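Local structure of N-acyl-D-glutamate deacylase (Bordetella bronchiseptica, 3GIQ) at residues 248-253 against 344-349; 282-287 against 372-377. The protein hydrolyses N-acyl-D-glutamate to D-glutamate and a carboxylate, probably using zinc held in an amidohydrolase-type barrel. One frame throughout, in Å; residues are numbered along the deposited sequence.

Contact 1: residues 248-253 against 344-349. With ZN (zinc ion), chain D; G01 (N-[(R)-hydroxy(methyl)phosphoryl]-D-glutamic acid), chain C.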
loop_
_atom_site.group_PDB
_atom_site.type_symbol
_atom_site.label_atom_id
_atom_site.label_comp_id
_atom_site.label_asym_id
_atom_site.label_seq_id
_atom_site.Cartn_x
_atom_site.Cartn_y
_atom_site.Cartn_z
ATOM N N HIS A 248 2.981 6.398 3.762
ATOM C CA HIS A 248 3.248 7.451 2.782
ATOM C C HIS A 248 3.904 8.682 3.395
ATOM O O HIS A 248 3.359 9.785 3.344
ATOM C CB HIS A 248 1.948 7.846 2.058
ATOM C CG HIS A 248 0.792 8.125 2.973
ATOM N ND1 HIS A 248 0.853 9.045 3.998
ATOM C CD2 HIS A 248 -0.474 7.640 2.981
ATOM C CE1 HIS A 248 -0.324 9.118 4.595
ATOM N NE2 HIS A 248 -1.146 8.274 3.997
ATOM N N HIS A 249 5.088 8.487 3.964
ATOM C CA HIS A 249 5.796 9.590 4.603
ATOM C C HIS A 249 6.102 10.693 3.604
ATOM O O HIS A 249 6.585 10.436 2.499
ATOM C CB HIS A 249 7.082 9.097 5.266
ATOM C CG HIS A 249 7.707 10.111 6.171
ATOM N ND1 HIS A 249 6.960 10.930 6.992
ATOM C CD2 HIS A 249 9.001 10.441 6.387
ATOM C CE1 HIS A 249 7.768 11.722 7.673
ATOM N NE2 HIS A 249 9.012 11.445 7.326
ATOM N N LYS A 250 5.832 11.929 4.011
ATOM C CA LYS A 250 6.022 13.076 3.135
ATOM C C LYS A 250 6.016 14.368 3.939
ATOM O O LYS A 250 5.739 14.364 5.137
ATOM C CB LYS A 250 4.856 13.144 2.152
ATOM C CG LYS A 250 3.535 13.461 2.866
ATOM C CD LYS A 250 2.357 13.684 1.920
ATOM C CE LYS A 250 1.835 12.380 1.347
ATOM N NZ LYS A 250 1.342 11.455 2.413
ATOM N N CYS A 251 6.310 15.470 3.255
ATOM C CA CYS A 251 6.279 16.800 3.849
ATOM C C CYS A 251 5.520 17.668 2.847
ATOM O O CYS A 251 6.015 17.935 1.751
ATOM C CB CYS A 251 7.693 17.347 4.059
ATOM S SG CYS A 251 8.633 16.456 5.301
ATOM N N MET A 252 4.314 18.089 3.221
ATOM C CA MET A 252 3.477 18.905 2.350
ATOM C C MET A 252 3.605 20.405 2.590
ATOM O O MET A 252 3.759 20.852 3.729
ATOM C CB MET A 252 2.011 18.496 2.506
ATOM C CG MET A 252 1.736 17.063 2.092
ATOM S SD MET A 252 -0.001 16.632 2.309
ATOM C CE MET A 252 -0.722 17.450 0.877
ATOM N N MET A 253 3.515 21.161 1.496
ATOM C CA MET A 253 3.608 22.622 1.489
ATOM C C MET A 253 5.064 23.087 1.505
ATOM O O MET A 253 5.881 22.582 2.273
ATOM C CB MET A 253 2.848 23.224 2.675
ATOM C CG MET A 253 1.409 22.729 2.818
ATOM S SD MET A 253 0.429 22.849 1.302
ATOM C CE MET A 253 0.082 24.625 1.261
ATOM N N PHE A 344 -0.827 18.653 -5.432
ATOM C CA PHE A 344 0.589 18.765 -5.775
ATOM C C PHE A 344 1.233 19.673 -4.733
ATOM O O PHE A 344 1.281 20.895 -4.895
ATOM C CB PHE A 344 0.717 19.345 -7.186
ATOM C CG PHE A 344 0.046 18.501 -8.236
ATOM C CD1 PHE A 344 0.640 17.323 -8.685
ATOM C CD2 PHE A 344 -1.204 18.851 -8.737
ATOM C CE1 PHE A 344 -0.001 16.507 -9.611
ATOM C CE2 PHE A 344 -1.856 18.035 -9.669
ATOM C CZ PHE A 344 -1.252 16.864 -10.103
ATOM N N ALA A 345 1.736 19.068 -3.660
ATOM C CA ALA A 345 2.308 19.843 -2.569
ATOM C C ALA A 345 3.628 19.343 -1.998
ATOM O O ALA A 345 4.063 19.818 -0.948
ATOM C CB ALA A 345 1.280 19.953 -1.447
ATOM N N MET A 346 4.268 18.393 -2.667
ATOM C CA MET A 346 5.540 17.885 -2.171
ATOM C C MET A 346 6.710 18.215 -3.095
ATOM O O MET A 346 6.518 18.591 -4.254
ATOM C CB MET A 346 5.470 16.369 -1.962
ATOM C CG MET A 346 4.497 15.928 -0.875
ATOM S SD MET A 346 2.853 15.513 -1.496
ATOM C CE MET A 346 3.127 13.826 -2.034
ATOM N N ASP A 347 7.918 18.084 -2.552
ATOM C CA ASP A 347 9.165 18.323 -3.277
ATOM C C ASP A 347 9.652 16.945 -3.725
ATOM O O ASP A 347 10.035 16.122 -2.893
ATOM C CB ASP A 347 10.196 18.952 -2.336
ATOM C CG ASP A 347 11.560 19.153 -2.994
ATOM O OD1 ASP A 347 11.787 18.638 -4.110
ATOM O OD2 ASP A 347 12.412 19.824 -2.379
ATOM N N GLU A 348 9.628 16.688 -5.031
ATOM C CA GLU A 348 10.050 15.391 -5.552
ATOM C C GLU A 348 11.471 15.007 -5.140
ATOM O O GLU A 348 11.785 13.816 -5.028
ATOM C CB GLU A 348 9.925 15.363 -7.078
ATOM C CG GLU A 348 10.360 14.051 -7.726
ATOM C CD GLU A 348 9.454 12.876 -7.391
ATOM O OE1 GLU A 348 9.640 11.795 -7.991
ATOM O OE2 GLU A 348 8.561 13.022 -6.531
ATOM N N ASP A 349 12.337 15.993 -4.922
ATOM C CA ASP A 349 13.700 15.670 -4.505
ATOM C C ASP A 349 13.661 15.090 -3.103
ATOM O O ASP A 349 14.453 14.209 -2.762
ATOM C CB ASP A 349 14.601 16.906 -4.511
ATOM C CG ASP A 349 14.892 17.407 -5.908
ATOM O OD1 ASP A 349 15.055 16.568 -6.821
ATOM O OD2 ASP A 349 14.970 18.639 -6.087
HETATM ZN ZN ZN D . -3.272 7.992 4.364
HETATM C CD G01 C . -2.936 14.326 2.087
HETATM C CG G01 C . -2.288 12.945 1.990
HETATM C CB G01 C . -3.287 11.938 1.401
HETATM C CA G01 C . -2.848 10.468 1.160
HETATM C C G01 C . -1.700 10.454 0.125
HETATM C C6 G01 C . -6.092 7.906 1.058
HETATM P P G01 C . -4.488 8.379 1.685
HETATM O OPA G01 C . -3.528 7.126 1.504
HETATM O OPB G01 C . -4.608 8.751 3.116
HETATM N N G01 C . -3.934 9.557 0.706
HETATM O O G01 C . -1.978 10.415 -1.088
HETATM O OXT G01 C . -0.542 10.481 0.588
HETATM O OE1 G01 C . -3.060 14.972 1.022
HETATM O OE2 G01 C . -3.300 14.688 3.220
HETATM O O HOH W 1 8.337 17.207 0.196
#
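Met346 reaches over the loop 248-253 and lies obliquely across the side chains of Lys250 and Met252. Its CB is set at the carbonyl of Cys251, and CG packs closer to that same oxygen, Cys251 O, at 3.6 Å. The chain then bends at chi2 (94°) and again at chi3, which sets SD against both Lys250 CD and Met252 CG and brings CE to rest on Lys250 CE, 3.9 Å away. Lys250 is itself folded, with bends at its last two torsions that turn NZ back toward its own loop. There NZ donates to His248 O and, at 2.8 Å, to OXT of the bound phosphonamidate G01, and it also forms a salt bridge with Glu222. The buried ammonium is thus held by three acceptors. Farther along, Ala345 CB touches both Met252 CE and Met253 SD. The backbones are joined by Met253 N donating to Ala345 O at 2.8 Å, and Met252 CA-H leans on the same oxygen. A water bridges Cys251 O and Asp347 N, and Asp347 then caps the helix 348-356 by accepting from Asp349 N. At the other end of the loop, His248 NE2 binds zinc at 2.2 Å, with OXT of G01 over one face of its ring. His218, Cys95 and OPB of G01 complete the coordination. A zinc-binding histidine in the loop after a barrel strand, here 243-246, is characteristic of the amidohydrolase active site.

Contact 2: residues 282-287 against 372-377. With G01 (N-[(R)-hydroxy(methyl)phosphoryl]-D-glutamic acid), chain C.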
loop_
_atom_site.group_PDB
_atom_site.type_symbol
_atom_site.label_atom_id
_atom_site.label_comp_id
_atom_site.label_asym_id
_atom_site.label_seq_id
_atom_site.Cartn_x
_atom_site.Cartn_y
_atom_site.Cartn_z
ATOM N N TYR A 282 5.220 6.548 -2.219
ATOM C CA TYR A 282 4.854 6.282 -3.601
ATOM C C TYR A 282 5.748 7.331 -4.268
ATOM O O TYR A 282 5.958 8.417 -3.720
ATOM C CB TYR A 282 3.361 6.515 -3.864
ATOM C CG TYR A 282 2.769 7.743 -3.225
ATOM C CD1 TYR A 282 2.894 8.998 -3.826
ATOM C CD2 TYR A 282 2.058 7.647 -2.031
ATOM C CE1 TYR A 282 2.317 10.126 -3.252
ATOM C CE2 TYR A 282 1.479 8.769 -1.446
ATOM C CZ TYR A 282 1.611 10.004 -2.064
ATOM O OH TYR A 282 1.034 11.111 -1.496
ATOM N N PRO A 283 6.307 7.014 -5.442
ATOM C CA PRO A 283 7.207 7.920 -6.168
ATOM C C PRO A 283 6.622 9.115 -6.921
ATOM O O PRO A 283 6.887 9.282 -8.110
ATOM C CB PRO A 283 7.950 6.963 -7.089
ATOM C CG PRO A 283 6.857 6.011 -7.487
ATOM C CD PRO A 283 6.125 5.748 -6.176
ATOM N N TYR A 284 5.859 9.954 -6.225
ATOM C CA TYR A 284 5.240 11.133 -6.840
ATOM C C TYR A 284 5.156 12.289 -5.845
ATOM O O TYR A 284 5.043 12.068 -4.634
ATOM C CB TYR A 284 3.826 10.804 -7.314
ATOM C CG TYR A 284 3.725 9.630 -8.259
ATOM C CD1 TYR A 284 3.628 9.820 -9.642
ATOM C CD2 TYR A 284 3.683 8.329 -7.768
ATOM C CE1 TYR A 284 3.482 8.728 -10.507
ATOM C CE2 TYR A 284 3.543 7.239 -8.615
ATOM C CZ TYR A 284 3.439 7.441 -9.981
ATOM O OH TYR A 284 3.271 6.347 -10.803
ATOM N N PRO A 285 5.199 13.539 -6.346
ATOM C CA PRO A 285 5.132 14.752 -5.525
ATOM C C PRO A 285 3.710 15.276 -5.333
ATOM O O PRO A 285 3.509 16.410 -4.910
ATOM C CB PRO A 285 6.000 15.729 -6.302
ATOM C CG PRO A 285 5.623 15.402 -7.714
ATOM C CD PRO A 285 5.583 13.876 -7.731
ATOM N N GLY A 286 2.726 14.449 -5.663
ATOM C CA GLY A 286 1.342 14.851 -5.490
ATOM C C GLY A 286 0.626 13.769 -4.701
ATOM O O GLY A 286 0.863 12.588 -4.935
ATOM N N SER A 287 -0.228 14.157 -3.760
ATOM C CA SER A 287 -0.961 13.169 -2.973
ATOM C C SER A 287 -2.367 13.030 -3.548
ATOM O O SER A 287 -2.704 13.677 -4.538
ATOM C CB SER A 287 -1.044 13.610 -1.509
ATOM O OG SER A 287 -1.822 14.788 -1.370
ATOM N N ARG A 372 -10.980 9.225 -12.066
ATOM C CA ARG A 372 -9.759 9.677 -12.731
ATOM C C ARG A 372 -8.703 9.673 -11.633
ATOM O O ARG A 372 -8.370 10.713 -11.059
ATOM C CB ARG A 372 -9.938 11.089 -13.296
ATOM C CG ARG A 372 -8.743 11.590 -14.103
ATOM C CD ARG A 372 -8.489 10.711 -15.321
ATOM N NE ARG A 372 -9.604 10.747 -16.261
ATOM C CZ ARG A 372 -9.905 11.793 -17.024
ATOM N NH1 ARG A 372 -9.168 12.895 -16.964
ATOM N NH2 ARG A 372 -10.948 11.741 -17.844
ATOM N N PRO A 373 -8.157 8.486 -11.333
ATOM C CA PRO A 373 -7.144 8.304 -10.293
ATOM C C PRO A 373 -5.772 8.901 -10.514
ATOM O O PRO A 373 -5.394 9.286 -11.621
ATOM C CB PRO A 373 -7.065 6.790 -10.164
ATOM C CG PRO A 373 -7.218 6.354 -11.594
ATOM C CD PRO A 373 -8.377 7.227 -12.071
ATOM N N HIS A 374 -5.036 8.966 -9.413
ATOM C CA HIS A 374 -3.663 9.429 -9.401
ATOM C C HIS A 374 -2.949 8.261 -10.092
ATOM O O HIS A 374 -3.232 7.101 -9.796
ATOM C CB HIS A 374 -3.218 9.581 -7.943
ATOM C CG HIS A 374 -1.782 9.955 -7.776
ATOM N ND1 HIS A 374 -1.374 10.963 -6.931
ATOM C CD2 HIS A 374 -0.657 9.432 -8.314
ATOM C CE1 HIS A 374 -0.056 11.045 -6.954
ATOM N NE2 HIS A 374 0.403 10.128 -7.786
ATOM N N PRO A 375 -2.028 8.548 -11.029
ATOM C CA PRO A 375 -1.299 7.503 -11.759
ATOM C C PRO A 375 -0.537 6.467 -10.935
ATOM O O PRO A 375 -0.180 5.410 -11.452
ATOM C CB PRO A 375 -0.377 8.305 -12.677
ATOM C CG PRO A 375 -0.137 9.563 -11.893
ATOM C CD PRO A 375 -1.522 9.883 -11.391
ATOM N N ARG A 376 -0.291 6.765 -9.663
ATOM C CA ARG A 376 0.425 5.834 -8.793
ATOM C C ARG A 376 -0.305 4.496 -8.737
ATOM O O ARG A 376 0.287 3.466 -8.418
ATOM C CB ARG A 376 0.547 6.414 -7.382
ATOM C CG ARG A 376 -0.777 6.554 -6.653
ATOM C CD ARG A 376 -0.626 7.440 -5.431
ATOM N NE ARG A 376 -1.844 7.487 -4.629
ATOM C CZ ARG A 376 -2.070 8.387 -3.679
ATOM N NH1 ARG A 376 -1.164 9.322 -3.415
ATOM N NH2 ARG A 376 -3.191 8.343 -2.979
ATOM N N LEU A 377 -1.597 4.520 -9.051
ATOM C CA LEU A 377 -2.408 3.308 -9.051
ATOM C C LEU A 377 -1.836 2.275 -10.019
ATOM O O LEU A 377 -1.830 1.073 -9.734
ATOM C CB LEU A 377 -3.844 3.644 -9.465
ATOM C CG LEU A 377 -4.840 2.483 -9.611
ATOM C CD1 LEU A 377 -5.058 1.810 -8.263
ATOM C CD2 LEU A 377 -6.156 3.019 -10.153
HETATM C CD G01 C . -2.936 14.326 2.087
HETATM C CG G01 C . -2.288 12.945 1.990
HETATM C CB G01 C . -3.287 11.938 1.401
HETATM C CA G01 C . -2.848 10.468 1.160
HETATM C C G01 C . -1.700 10.454 0.125
HETATM C C6 G01 C . -6.092 7.906 1.058
HETATM P P G01 C . -4.488 8.379 1.685
HETATM O OPA G01 C . -3.528 7.126 1.504
HETATM O OPB G01 C . -4.608 8.751 3.116
HETATM N N G01 C . -3.934 9.557 0.706
HETATM O O G01 C . -1.978 10.415 -1.088
HETATM O OXT G01 C . -0.542 10.481 0.588
HETATM O OE1 G01 C . -3.060 14.972 1.022
HETATM O OE2 G01 C . -3.300 14.688 3.220
#
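Tyr282 and Arg376 mark the closest approach of the two backbones, with their CA atoms 6.8 Å apart; at the far end the CA atoms of Ser287 and His374 are 7.9 Å apart. Segment 282-287 makes an inverse gamma turn centred on Pro283 before running into strand 286-290, while 372-377 is a loop that leads into helix 376-391. Side chains fill the gap. Arg376 runs extended from CG to NE across the face of the Tyr282 ring: its CD makes a CH-pi contact, and the guanidinium forms a cation-pi pair, with CZ 4.4 Å from the ring centroid. The two planes are inclined by 52° and NH1 lies above the rim of the ring, near CZ of Tyr282. The same NH1 donates to O of the alpha-carboxylate of G01 at 2.7 Å, and NH2 adds a weak bond to that oxygen, which lies in the guanidinium plane. Tyr282 OH donates to the other oxygen, OXT, also at 2.7 Å. Ser287 OG donates to OE1 of the side-chain carboxylate. The contact thus forms a pocket gripping the D-glutamate part of the ligand, consistent with substrate recognition. Behind Arg376, the edge of His374 meets the face of Tyr284 at nearly a right angle (88°), centroids 4.9 Å apart. The face of the His374 ring carries Arg376 CD over its centre. A chi1 of -55° swings the Tyr284 ring over segment 372-377, where CE2 meets Arg376 CB at 3.3 Å and CE1 meets Pro375 CG. Helix 376-391 packs against this cluster through Ser380 and Arg383, which touch Tyr284. Strand 339-344 supports the other end, with Tyr343 against Ser287 and Ile342 against His374.

Overall arrangement
Both contacts are buried and lie on the same side of the chain's centre, their centres 12 Å apart, and their segments alternate along the sequence. They share the ligand G01 and adjoin: Met346 N of contact 1 probably bonds to Pro285 O of contact 2, and Lys250 and Met346 pack against Tyr282. Contact 1 combines methionine packing with a zinc bound directly through His248 and a bond from Lys250 to the alpha-carboxylate; contact 2 relies on aromatic and cation-pi packing, binds no metal and serves both carboxylates. One joins the loop after strand 243-246 to the turn before helix 348-356, the other the loop leading into strand 286-290 to the loop and first turn of helix 376-391.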